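Local coordinates for Myo-inositol dehydrogenase (PDB 3EUW), which probably oxidises myo-inositol with NAD+ as an inositol 2-dehydrogenase of the Gfo/Idh/MocA family, at residues 189-194 and 329-334; 212-217 and 224-229; 59-64 and 83-88. All blocks are in the same frame, centred on the assembly; numbering follows the deposited sequence.

Interaction 1: 189-194 and 329-334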
ATOM      1  N   ILE A 189     -15.421  15.659  26.282  1.00 19.06           N
ATOM      2  CA  ILE A 189     -14.207  16.445  26.118  1.00 18.48           C
ATOM      3  C   ILE A 189     -14.162  17.453  27.271  1.00 19.26           C
ATOM      4  O   ILE A 189     -15.162  18.105  27.569  1.00 19.58           O
ATOM      5  CB  ILE A 189     -14.212  17.205  24.779  1.00 16.44           C
ATOM      6  CG1 ILE A 189     -14.398  16.223  23.613  1.00 18.13           C
ATOM      7  CG2 ILE A 189     -12.931  18.017  24.638  1.00 17.97           C
ATOM      8  CD1 ILE A 189     -13.310  15.181  23.467  1.00 11.83           C
ATOM      9  N   VAL A 190     -13.013  17.581  27.920  1.00 18.68           N
ATOM     10  CA  VAL A 190     -12.905  18.508  29.030  1.00 20.39           C
ATOM     11  C   VAL A 190     -12.054  19.741  28.742  1.00 20.46           C
ATOM     12  O   VAL A 190     -12.359  20.822  29.242  1.00 21.02           O
ATOM     13  CB  VAL A 190     -12.374  17.800  30.303  1.00 21.80           C
ATOM     14  CG1 VAL A 190     -13.353  16.733  30.741  1.00 21.66           C
ATOM     15  CG2 VAL A 190     -11.019  17.173  30.042  1.00 21.76           C
ATOM     16  N   GLU A 191     -11.005  19.590  27.934  1.00 20.00           N
ATOM     17  CA  GLU A 191     -10.129  20.717  27.604  1.00 19.37           C
ATOM     18  C   GLU A 191      -9.907  20.883  26.104  1.00 17.59           C
ATOM     19  O   GLU A 191      -9.949  19.911  25.343  1.00 16.54           O
ATOM     20  CB  GLU A 191      -8.769  20.574  28.298  1.00 19.69           C
ATOM     21  CG  GLU A 191      -8.846  20.433  29.820  1.00 24.23           C
ATOM     22  CD  GLU A 191      -7.489  20.536  30.500  1.00 24.74           C
ATOM     23  OE1 GLU A 191      -6.478  20.111  29.901  1.00 24.29           O
ATOM     24  OE2 GLU A 191      -7.434  21.033  31.645  1.00 29.87           O
ATOM     25  N   VAL A 192      -9.647  22.120  25.698  1.00 15.37           N
ATOM     26  CA  VAL A 192      -9.427  22.428  24.302  1.00 16.10           C
ATOM     27  C   VAL A 192      -8.210  23.315  24.077  1.00 15.58           C
ATOM     28  O   VAL A 192      -8.067  24.363  24.701  1.00 12.53           O
ATOM     29  CB  VAL A 192     -10.659  23.127  23.706  1.00 17.21           C
ATOM     30  CG1 VAL A 192     -10.376  23.581  22.288  1.00 14.04           C
ATOM     31  CG2 VAL A 192     -11.845  22.171  23.724  1.00 19.87           C
ATOM     32  N   THR A 193      -7.334  22.878  23.178  1.00 13.28           N
ATOM     33  CA  THR A 193      -6.134  23.637  22.844  1.00 15.23           C
ATOM     34  C   THR A 193      -6.073  23.783  21.327  1.00 15.02           C
ATOM     35  O   THR A 193      -6.259  22.810  20.603  1.00 15.94           O
ATOM     36  CB  THR A 193      -4.872  22.924  23.344  1.00 15.80           C
ATOM     37  OG1 THR A 193      -5.041  22.592  24.724  1.00 16.70           O
ATOM     38  CG2 THR A 193      -3.659  23.824  23.220  1.00 13.93           C
ATOM     39  N   ALA A 194      -5.824  24.992  20.843  1.00 13.74           N
ATOM     40  CA  ALA A 194      -5.769  25.208  19.402  1.00 11.67           C
ATOM     41  C   ALA A 194      -4.707  26.214  19.011  1.00 13.73           C
ATOM     42  O   ALA A 194      -4.459  27.181  19.729  1.00 13.97           O
ATOM     43  CB  ALA A 194      -7.144  25.669  18.879  1.00  9.92           C
ATOM     44  N   THR A 329      -4.757  26.730  26.979  1.00 16.09           N
ATOM     45  CA  THR A 329      -5.759  25.686  26.933  1.00 17.76           C
ATOM     46  C   THR A 329      -7.049  26.233  27.546  1.00 19.83           C
ATOM     47  O   THR A 329      -7.007  27.069  28.454  1.00 20.54           O
ATOM     48  CB  THR A 329      -5.269  24.443  27.701  1.00 16.94           C
ATOM     49  OG1 THR A 329      -4.089  23.931  27.066  1.00 14.66           O
ATOM     50  CG2 THR A 329      -6.329  23.362  27.719  1.00 18.07           C
ATOM     51  N   VAL A 330      -8.187  25.781  27.031  1.00 18.95           N
ATOM     52  CA  VAL A 330      -9.492  26.218  27.516  1.00 20.19           C
ATOM     53  C   VAL A 330     -10.245  25.068  28.189  1.00 21.83           C
ATOM     54  O   VAL A 330     -10.427  24.007  27.597  1.00 20.48           O
ATOM     55  CB  VAL A 330     -10.368  26.778  26.346  1.00 20.01           C
ATOM     56  CG1 VAL A 330     -11.794  27.062  26.828  1.00 18.71           C
ATOM     57  CG2 VAL A 330      -9.755  28.051  25.791  1.00 17.93           C
ATOM     58  N   THR A 331     -10.668  25.282  29.430  1.00 25.00           N
ATOM     59  CA  THR A 331     -11.427  24.276  30.177  1.00 28.91           C
ATOM     60  C   THR A 331     -12.914  24.511  29.920  1.00 31.71           C
ATOM     61  O   THR A 331     -13.459  25.557  30.259  1.00 32.69           O
ATOM     62  CB  THR A 331     -11.154  24.378  31.693  1.00 29.46           C
ATOM     63  OG1 THR A 331      -9.782  24.062  31.953  1.00 29.49           O
ATOM     64  CG2 THR A 331     -12.039  23.408  32.459  1.00 29.78           C
ATOM     65  N   LEU A 332     -13.561  23.532  29.307  1.00 35.83           N
ATOM     66  CA  LEU A 332     -14.976  23.625  28.970  1.00 41.39           C
ATOM     67  C   LEU A 332     -15.921  23.800  30.152  1.00 46.59           C
ATOM     68  O   LEU A 332     -16.848  24.606  30.092  1.00 46.69           O
ATOM     69  CB  LEU A 332     -15.384  22.393  28.171  1.00 39.67           C
ATOM     70  CG  LEU A 332     -14.687  22.284  26.818  1.00 36.72           C
ATOM     71  CD1 LEU A 332     -14.989  20.942  26.186  1.00 37.99           C
ATOM     72  CD2 LEU A 332     -15.154  23.420  25.928  1.00 37.26           C
ATOM     73  N   ASN A 333     -15.694  23.049  31.223  1.00 52.51           N
ATOM     74  CA  ASN A 333     -16.555  23.148  32.396  1.00 58.73           C
ATOM     75  C   ASN A 333     -15.756  23.447  33.666  1.00 62.35           C
ATOM     76  O   ASN A 333     -15.164  22.547  34.267  1.00 62.22           O
ATOM     77  CB  ASN A 333     -17.353  21.852  32.576  1.00 60.26           C
ATOM     78  CG  ASN A 333     -18.237  21.541  31.380  1.00 62.23           C
ATOM     79  OD1 ASN A 333     -19.078  22.351  30.986  1.00 62.84           O
ATOM     80  ND2 ASN A 333     -18.050  20.361  30.797  1.00 63.61           N
ATOM     81  N   PRO A 334     -15.735  24.726  34.087  1.00 65.56           N
ATOM     82  CA  PRO A 334     -15.030  25.226  35.277  1.00 67.80           C
ATOM     83  C   PRO A 334     -15.327  24.457  36.571  1.00 69.84           C
ATOM     84  O   PRO A 334     -16.142  23.529  36.584  1.00 70.21           O
ATOM     85  CB  PRO A 334     -15.489  26.682  35.353  1.00 67.77           C
ATOM     86  CG  PRO A 334     -15.649  27.044  33.899  1.00 66.95           C
ATOM     87  CD  PRO A 334     -16.377  25.837  33.356  1.00 66.06           C
TER
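Val192 and Val330 form an antiparallel hydrogen-bonded pair. Val330 N gives its hydrogen to Val192 O at 2.7 Å, and Val192 N returns one to Val330 O at 2.8 Å. A third backbone bond runs from Leu332 N to Val190 O at 3.0 Å. Next to the valine pair, the hydroxyls Thr193 OG1 and Thr329 OG1 share a hydrogen bond of 2.9 Å. Glu191 CB lies 3.7 Å from Thr329 CG2, the two side chains crossing at an angle.

Leu332 has CG anti to its carbonyl carbon (chi1 -64°), which turns its two methyls to Ile189 and Val192. Leu332 CD1 reaches Ile189 CG2 at 3.9 Å, and Leu332 CD2 meets Val192 CG2 at 4.2 Å. Helix 307-326 covers Val192 and Leu332 through Cys320 and Leu316.

Val190 and Glu191 both face Arg218 on the neighbouring strand, a classic beta bulge. The Glu191 carboxylate makes a salt bridge to Arg218. Thr193 packs on Thr193 of the second subunit, to which Thr329 also makes backbone hydrogen bonds. The chemistry implies that the last strand of this chain's sheet is held mainly by its backbone, with a hydroxyl pair at the subunit boundary and Leu332 under the helix.

Interaction 2: 212-217 and 224-229; sequences QVIVTL and LINIVN
Strands 212-217 and 224-229 run antiparallel at 170°, their axes 4.6 Å apart, and are joined by six backbone hydrogen bonds in three reciprocal pairs. The central pair is short both ways: Val215 N to Ile227 O and Ile227 N to Val215 O are each 2.7 Å. The pair at Val213 and Asn229 is less even. Asn229 N to Val213 O is 3.0 Å, whereas Val213 N reaches Asn229 O at 3.2 Å, from above the carbonyl plane. The bonding is thus more regular in the middle than at this end. CA-H...O contacts fill in between, such as Asn226 CA to Val215 O at 3.2 Å.

Val213, Val215, Leu217, Ile225, Ile227 and Asn229 share one face. Here Val215 CB and Ile227 CB stand 4.0 Å apart. Leu217 crosses Ile225, and its CD1 touches both CB and CG2 of Ile225. Val213 lies side by side with Asn229. Val213 CG2 sits between the backbone N and the carbonyl carbon (chi1 -57° for CG1), and this puts the methyl 3.7 Å from Asn229 CB. Helix 169-185 covers this face, with Phe171 on Val213 and Ala182 on Ile225.

Ile214, Thr216, Asn226 and Val228 occupy the other face. Ile214 CG1 approaches Val228 CG2 at 4.3 Å. Thr216 crosses the Asn226 side chain. The second subunit packs here: its Thr216 meets Ile214, and its Ile214 meets Thr216 and Asn226.

The arrangement is a beta hairpin inside the large mixed sheet of the C-terminal domain. One sheet face against helices and the other against a partner subunit is characteristic of Gfo/Idh/MocA oligomers, and this protein is a tetramer.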
ATOM      1  N   GLN A 212      -4.627  27.442   8.261  1.00  9.20           N
ATOM      2  CA  GLN A 212      -4.218  26.151   8.806  1.00  9.15           C
ATOM      3  C   GLN A 212      -4.214  26.174  10.335  1.00 10.93           C
ATOM      4  O   GLN A 212      -3.799  27.152  10.968  1.00 11.35           O
ATOM      5  CB  GLN A 212      -2.840  25.704   8.274  1.00 11.56           C
ATOM      6  CG  GLN A 212      -1.641  26.479   8.793  1.00  9.77           C
ATOM      7  CD  GLN A 212      -0.308  25.849   8.395  1.00 11.48           C
ATOM      8  OE1 GLN A 212       0.757  26.305   8.811  1.00 13.57           O
ATOM      9  NE2 GLN A 212      -0.367  24.799   7.591  1.00  8.95           N
ATOM     10  N   VAL A 213      -4.707  25.092  10.928  1.00  9.22           N
ATOM     11  CA  VAL A 213      -4.737  24.997  12.384  1.00 10.96           C
ATOM     12  C   VAL A 213      -4.435  23.585  12.904  1.00 10.29           C
ATOM     13  O   VAL A 213      -4.529  22.609  12.169  1.00 10.57           O
ATOM     14  CB  VAL A 213      -6.131  25.405  12.951  1.00 12.25           C
ATOM     15  CG1 VAL A 213      -6.505  26.811  12.507  1.00  9.38           C
ATOM     16  CG2 VAL A 213      -7.196  24.409  12.495  1.00 10.13           C
ATOM     17  N   ILE A 214      -4.047  23.499  14.169  1.00 11.48           N
ATOM     18  CA  ILE A 214      -3.810  22.218  14.832  1.00 13.19           C
ATOM     19  C   ILE A 214      -4.603  22.303  16.122  1.00 12.52           C
ATOM     20  O   ILE A 214      -4.519  23.297  16.840  1.00 15.18           O
ATOM     21  CB  ILE A 214      -2.336  21.970  15.233  1.00 16.86           C
ATOM     22  CG1 ILE A 214      -1.519  21.392  14.074  1.00 15.99           C
ATOM     23  CG2 ILE A 214      -2.296  20.917  16.357  1.00 15.04           C
ATOM     24  CD1 ILE A 214      -1.510  22.183  12.839  1.00 22.51           C
ATOM     25  N   VAL A 215      -5.372  21.270  16.420  1.00 12.49           N
ATOM     26  CA  VAL A 215      -6.161  21.239  17.644  1.00 11.70           C
ATOM     27  C   VAL A 215      -5.845  19.988  18.463  1.00 12.44           C
ATOM     28  O   VAL A 215      -5.637  18.905  17.910  1.00 13.98           O
ATOM     29  CB  VAL A 215      -7.671  21.244  17.326  1.00 12.52           C
ATOM     30  CG1 VAL A 215      -8.475  21.010  18.599  1.00 14.01           C
ATOM     31  CG2 VAL A 215      -8.072  22.578  16.678  1.00 15.09           C
ATOM     32  N   THR A 216      -5.784  20.142  19.777  1.00 10.58           N
ATOM     33  CA  THR A 216      -5.560  19.010  20.662  1.00 12.76           C
ATOM     34  C   THR A 216      -6.606  19.060  21.788  1.00 13.36           C
ATOM     35  O   THR A 216      -6.641  20.002  22.575  1.00 12.75           O
ATOM     36  CB  THR A 216      -4.133  19.020  21.254  1.00 14.25           C
ATOM     37  OG1 THR A 216      -3.176  18.925  20.195  1.00 15.69           O
ATOM     38  CG2 THR A 216      -3.931  17.843  22.163  1.00 12.39           C
ATOM     39  N   LEU A 217      -7.467  18.049  21.838  1.00 13.34           N
ATOM     40  CA  LEU A 217      -8.521  17.980  22.853  1.00 13.75           C
ATOM     41  C   LEU A 217      -8.186  16.926  23.906  1.00 15.08           C
ATOM     42  O   LEU A 217      -7.602  15.889  23.585  1.00 15.07           O
ATOM     43  CB  LEU A 217      -9.860  17.593  22.215  1.00  9.31           C
ATOM     44  CG  LEU A 217     -10.346  18.320  20.961  1.00 11.78           C
ATOM     45  CD1 LEU A 217     -11.543  17.583  20.384  1.00  9.22           C
ATOM     46  CD2 LEU A 217     -10.707  19.759  21.296  1.00  9.27           C
ATOM     47  N   LEU A 224      -6.334  11.724  24.049  1.00 11.02           N
ATOM     48  CA  LEU A 224      -5.847  12.912  23.354  1.00 11.82           C
ATOM     49  C   LEU A 224      -6.327  12.859  21.919  1.00 11.49           C
ATOM     50  O   LEU A 224      -6.011  11.918  21.182  1.00 11.46           O
ATOM     51  CB  LEU A 224      -4.311  12.988  23.384  1.00  5.33           C
ATOM     52  CG  LEU A 224      -3.709  13.217  24.783  1.00 13.22           C
ATOM     53  CD1 LEU A 224      -2.185  13.246  24.692  1.00 14.18           C
ATOM     54  CD2 LEU A 224      -4.244  14.538  25.375  1.00  7.52           C
ATOM     55  N   ILE A 225      -7.117  13.852  21.527  1.00 11.70           N
ATOM     56  CA  ILE A 225      -7.619  13.918  20.168  1.00 10.61           C
ATOM     57  C   ILE A 225      -6.833  15.040  19.487  1.00 11.57           C
ATOM     58  O   ILE A 225      -6.844  16.185  19.943  1.00 11.47           O
ATOM     59  CB  ILE A 225      -9.121  14.247  20.127  1.00 10.01           C
ATOM     60  CG1 ILE A 225      -9.935  13.148  20.827  1.00 12.15           C
ATOM     61  CG2 ILE A 225      -9.573  14.348  18.689  1.00  9.42           C
ATOM     62  CD1 ILE A 225      -9.940  13.245  22.324  1.00  9.64           C
ATOM     63  N   ASN A 226      -6.150  14.706  18.400  1.00 10.32           N
ATOM     64  CA  ASN A 226      -5.324  15.678  17.686  1.00  9.16           C
ATOM     65  C   ASN A 226      -5.841  15.886  16.258  1.00  8.89           C
ATOM     66  O   ASN A 226      -5.880  14.962  15.445  1.00  7.25           O
ATOM     67  CB  ASN A 226      -3.875  15.181  17.696  1.00  9.02           C
ATOM     68  CG  ASN A 226      -2.905  16.176  17.104  1.00 10.54           C
ATOM     69  OD1 ASN A 226      -2.799  17.313  17.555  1.00 13.06           O
ATOM     70  ND2 ASN A 226      -2.186  15.743  16.086  1.00 17.01           N
ATOM     71  N   ILE A 227      -6.247  17.117  15.967  1.00 10.00           N
ATOM     72  CA  ILE A 227      -6.793  17.460  14.666  1.00 10.84           C
ATOM     73  C   ILE A 227      -5.907  18.416  13.882  1.00 12.89           C
ATOM     74  O   ILE A 227      -5.490  19.458  14.403  1.00 13.74           O
ATOM     75  CB  ILE A 227      -8.190  18.112  14.823  1.00 11.31           C
ATOM     76  CG1 ILE A 227      -9.120  17.160  15.584  1.00  8.27           C
ATOM     77  CG2 ILE A 227      -8.776  18.446  13.460  1.00  6.31           C
ATOM     78  CD1 ILE A 227     -10.458  17.787  15.970  1.00 11.19           C
ATOM     79  N   VAL A 228      -5.626  18.048  12.632  1.00 12.85           N
ATOM     80  CA  VAL A 228      -4.809  18.852  11.729  1.00 12.56           C
ATOM     81  C   VAL A 228      -5.639  19.301  10.513  1.00 13.28           C
ATOM     82  O   VAL A 228      -6.210  18.478   9.791  1.00 14.44           O
ATOM     83  CB  VAL A 228      -3.563  18.065  11.232  1.00 14.80           C
ATOM     84  CG1 VAL A 228      -2.739  18.938  10.277  1.00 10.84           C
ATOM     85  CG2 VAL A 228      -2.693  17.620  12.429  1.00 11.40           C
ATOM     86  N   ASN A 229      -5.710  20.611  10.304  1.00 11.27           N
ATOM     87  CA  ASN A 229      -6.468  21.170   9.186  1.00 12.80           C
ATOM     88  C   ASN A 229      -5.605  22.082   8.308  1.00 13.46           C
ATOM     89  O   ASN A 229      -4.637  22.699   8.782  1.00 12.48           O
ATOM     90  CB  ASN A 229      -7.635  22.027   9.685  1.00  9.89           C
ATOM     91  CG  ASN A 229      -8.799  21.220  10.229  1.00 13.85           C
ATOM     92  OD1 ASN A 229      -8.925  19.999  10.026  1.00 13.08           O
ATOM     93  ND2 ASN A 229      -9.686  21.922  10.915  1.00 11.06           N
TER

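Interaction 3: 59-64 and 83-88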
ATOM      1  N   GLU A  59     -44.902  28.295   1.448  1.00 31.88           N
ATOM      2  CA  GLU A  59     -45.529  27.419   0.468  1.00 31.37           C
ATOM      3  C   GLU A  59     -45.275  25.951   0.794  1.00 31.19           C
ATOM      4  O   GLU A  59     -46.072  25.092   0.436  1.00 31.20           O
ATOM      5  CB  GLU A  59     -45.019  27.748  -0.933  1.00 33.29           C
ATOM      6  CG  GLU A  59     -45.299  29.188  -1.339  1.00 35.80           C
ATOM      7  CD  GLU A  59     -44.609  29.583  -2.629  1.00 37.24           C
ATOM      8  OE1 GLU A  59     -45.004  29.077  -3.702  1.00 38.20           O
ATOM      9  OE2 GLU A  59     -43.665  30.397  -2.566  1.00 37.36           O
ATOM     10  N   VAL A  60     -44.163  25.667   1.467  1.00 29.01           N
ATOM     11  CA  VAL A  60     -43.846  24.301   1.863  1.00 27.18           C
ATOM     12  C   VAL A  60     -44.769  23.893   3.008  1.00 26.15           C
ATOM     13  O   VAL A  60     -45.493  22.907   2.926  1.00 26.25           O
ATOM     14  CB  VAL A  60     -42.391  24.174   2.380  1.00 27.94           C
ATOM     15  CG1 VAL A  60     -42.191  22.812   3.030  1.00 25.07           C
ATOM     16  CG2 VAL A  60     -41.410  24.368   1.244  1.00 27.18           C
ATOM     17  N   PHE A  61     -44.724  24.673   4.080  1.00 26.33           N
ATOM     18  CA  PHE A  61     -45.519  24.409   5.265  1.00 28.72           C
ATOM     19  C   PHE A  61     -47.023  24.587   5.065  1.00 29.04           C
ATOM     20  O   PHE A  61     -47.812  24.408   5.997  1.00 27.48           O
ATOM     21  CB  PHE A  61     -45.009  25.278   6.413  1.00 27.37           C
ATOM     22  CG  PHE A  61     -43.645  24.879   6.892  1.00 30.85           C
ATOM     23  CD1 PHE A  61     -43.437  23.630   7.467  1.00 31.33           C
ATOM     24  CD2 PHE A  61     -42.558  25.731   6.737  1.00 30.51           C
ATOM     25  CE1 PHE A  61     -42.163  23.229   7.879  1.00 30.84           C
ATOM     26  CE2 PHE A  61     -41.284  25.339   7.146  1.00 31.19           C
ATOM     27  CZ  PHE A  61     -41.087  24.082   7.718  1.00 30.44           C
ATOM     28  N   ALA A  62     -47.414  24.943   3.847  1.00 28.69           N
ATOM     29  CA  ALA A  62     -48.821  25.087   3.533  1.00 28.06           C
ATOM     30  C   ALA A  62     -49.353  23.674   3.324  1.00 28.15           C
ATOM     31  O   ALA A  62     -50.551  23.442   3.447  1.00 28.81           O
ATOM     32  CB  ALA A  62     -49.011  25.921   2.261  1.00 27.31           C
ATOM     33  N   ARG A  63     -48.454  22.735   3.021  1.00 26.14           N
ATOM     34  CA  ARG A  63     -48.840  21.339   2.796  1.00 24.44           C
ATOM     35  C   ARG A  63     -49.133  20.676   4.132  1.00 24.12           C
ATOM     36  O   ARG A  63     -48.741  21.189   5.182  1.00 25.18           O
ATOM     37  CB  ARG A  63     -47.718  20.555   2.092  1.00 23.10           C
ATOM     38  CG  ARG A  63     -47.259  21.132   0.755  1.00 22.87           C
ATOM     39  CD  ARG A  63     -46.110  20.308   0.160  1.00 22.70           C
ATOM     40  NE  ARG A  63     -46.517  18.950  -0.195  1.00 21.64           N
ATOM     41  CZ  ARG A  63     -46.907  18.572  -1.407  1.00 20.78           C
ATOM     42  NH1 ARG A  63     -46.940  19.454  -2.397  1.00 23.63           N
ATOM     43  NH2 ARG A  63     -47.277  17.318  -1.634  1.00 17.77           N
ATOM     44  N   ASP A  64     -49.816  19.533   4.091  1.00 24.08           N
ATOM     45  CA  ASP A  64     -50.141  18.808   5.317  1.00 23.30           C
ATOM     46  C   ASP A  64     -49.723  17.347   5.220  1.00 22.75           C
ATOM     47  O   ASP A  64     -50.152  16.519   6.018  1.00 24.56           O
ATOM     48  CB  ASP A  64     -51.650  18.918   5.626  1.00 23.05           C
ATOM     49  CG  ASP A  64     -52.531  18.195   4.607  1.00 22.43           C
ATOM     50  OD1 ASP A  64     -52.058  17.829   3.513  1.00 23.87           O
ATOM     51  OD2 ASP A  64     -53.726  18.004   4.908  1.00 27.00           O
ATOM     52  N   THR A  83     -36.959  25.509  13.551  1.00 30.09           N
ATOM     53  CA  THR A  83     -38.053  25.917  14.419  1.00 31.24           C
ATOM     54  C   THR A  83     -39.428  25.655  13.797  1.00 32.01           C
ATOM     55  O   THR A  83     -40.273  25.007  14.407  1.00 31.91           O
ATOM     56  CB  THR A  83     -37.939  27.422  14.778  1.00 32.33           C
ATOM     57  OG1 THR A  83     -36.691  27.667  15.444  1.00 31.98           O
ATOM     58  CG2 THR A  83     -39.076  27.838  15.690  1.00 32.52           C
ATOM     59  N   ARG A  84     -39.650  26.151  12.586  1.00 32.62           N
ATOM     60  CA  ARG A  84     -40.930  25.955  11.913  1.00 33.88           C
ATOM     61  C   ARG A  84     -41.304  24.482  11.784  1.00 34.47           C
ATOM     62  O   ARG A  84     -42.440  24.088  12.058  1.00 32.92           O
ATOM     63  CB  ARG A  84     -40.911  26.555  10.511  1.00 35.99           C
ATOM     64  CG  ARG A  84     -40.660  28.048  10.436  1.00 40.73           C
ATOM     65  CD  ARG A  84     -41.016  28.522   9.037  1.00 45.28           C
ATOM     66  NE  ARG A  84     -40.681  29.917   8.775  1.00 47.66           N
ATOM     67  CZ  ARG A  84     -41.189  30.615   7.764  1.00 49.41           C
ATOM     68  NH1 ARG A  84     -42.058  30.046   6.937  1.00 49.81           N
ATOM     69  NH2 ARG A  84     -40.821  31.875   7.575  1.00 51.11           N
ATOM     70  N   ALA A  85     -40.346  23.673  11.349  1.00 33.80           N
ATOM     71  CA  ALA A  85     -40.594  22.251  11.165  1.00 34.99           C
ATOM     72  C   ALA A  85     -40.933  21.581  12.488  1.00 34.83           C
ATOM     73  O   ALA A  85     -41.942  20.887  12.605  1.00 34.77           O
ATOM     74  CB  ALA A  85     -39.378  21.587  10.535  1.00 34.82           C
ATOM     75  N   VAL A  86     -40.088  21.795  13.485  1.00 35.24           N
ATOM     76  CA  VAL A  86     -40.302  21.205  14.796  1.00 36.46           C
ATOM     77  C   VAL A  86     -41.628  21.654  15.426  1.00 36.15           C
ATOM     78  O   VAL A  86     -42.329  20.848  16.031  1.00 36.23           O
ATOM     79  CB  VAL A  86     -39.120  21.541  15.743  1.00 35.98           C
ATOM     80  CG1 VAL A  86     -39.471  21.188  17.169  1.00 38.00           C
ATOM     81  CG2 VAL A  86     -37.888  20.767  15.319  1.00 36.75           C
ATOM     82  N   GLU A  87     -41.975  22.930  15.274  1.00 35.84           N
ATOM     83  CA  GLU A  87     -43.223  23.440  15.841  1.00 35.77           C
ATOM     84  C   GLU A  87     -44.435  22.741  15.236  1.00 35.40           C
ATOM     85  O   GLU A  87     -45.522  22.750  15.817  1.00 34.75           O
ATOM     86  CB  GLU A  87     -43.339  24.952  15.636  1.00 36.38           C
ATOM     87  CG  GLU A  87     -42.241  25.750  16.325  1.00 39.29           C
ATOM     88  CD  GLU A  87     -42.504  27.247  16.324  1.00 41.25           C
ATOM     89  OE1 GLU A  87     -42.915  27.791  15.273  1.00 39.69           O
ATOM     90  OE2 GLU A  87     -42.288  27.882  17.380  1.00 44.29           O
ATOM     91  N   ARG A  88     -44.251  22.148  14.061  1.00 34.58           N
ATOM     92  CA  ARG A  88     -45.334  21.422  13.414  1.00 34.18           C
ATOM     93  C   ARG A  88     -45.135  19.921  13.572  1.00 31.68           C
ATOM     94  O   ARG A  88     -45.785  19.122  12.901  1.00 32.24           O
ATOM     95  CB  ARG A  88     -45.437  21.789  11.931  1.00 35.50           C
ATOM     96  CG  ARG A  88     -46.060  23.158  11.692  1.00 40.10           C
ATOM     97  CD  ARG A  88     -46.608  23.269  10.281  1.00 44.11           C
ATOM     98  NE  ARG A  88     -47.543  22.186   9.988  1.00 45.44           N
ATOM     99  CZ  ARG A  88     -48.025  21.919   8.779  1.00 47.63           C
ATOM    100  NH1 ARG A  88     -47.662  22.659   7.742  1.00 47.09           N
ATOM    101  NH2 ARG A  88     -48.857  20.898   8.603  1.00 51.42           N
TER
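Phe61 packs its ring on Arg84 and Ala85 of helix 78-87, and this is the tight part of the contact. Phe61 CE2 comes to 3.6 Å from Arg84 CB, and Phe61 CZ to 3.7 Å from Ala85 N. Phe61 CZ also lies 4.1 Å from Ala85 CB. The ring meets the helix obliquely. Arg84 carries its extended chain past the ring, with Arg84 CD 3.7 Å from Phe61 CE2. The ring and the Arg84 guanidinium are turned 39° apart. That guanidinium is directed to other partners: Arg84 makes salt bridges to Asp58 and Asp80. These salt bridges are consistent with a fixed position for the Arg84 chain beside the ring. Phe10 of strand 5-10 also touches Phe61.

The looser side is polar and lies at the surface. Arg88 follows the helix end, and its chain bends at chi3 (55°) to bring the guanidinium to the turn. Arg88 NH1 bonds to Arg63 O at 3.1 Å, with the carbonyl oxygen at the guanidinium edge and near its plane. The N-H...O angle is 156°. A weak second bond runs from Arg88 NH2 to Arg63 O at 3.4 Å. Two N-H groups therefore share one carbonyl.

The acceptor belongs to a type I beta turn from Val60 to Arg63, in which Arg63 N bonds to Val60 O at 3.0 Å. Arg63 turns its own guanidinium to Asp65 and Glu52 in salt bridges. The arrangement joins the turn that follows helix 57-60 to helix 78-87 and the residue after it. It belongs to the outer helical layer that flanks the parallel sheet of a Rossmann fold.

In the fold
Interactions 1 and 2 belong to the same mixed sheet. Strands 189-197 and 212-219 are neighbours, and Thr193 O to Thr216 N, a probable hydrogen bond at 2.8 Å, ties the two contacts together. Interaction 2 is wholly buried. Interaction 1 is partly buried, at the outermost strand of this chain's sheet. Both reach the second subunit. Interaction 3 stands apart on the surface of the Rossmann domain, its centre about 38 Å from that of interaction 1 and about 39 Å from that of interaction 2. No other chain of the assembly touches it. Ladders of backbone bonds with aliphatic cover join the strands, whereas one aromatic ring and an arginine on a carbonyl link a turn to a helix.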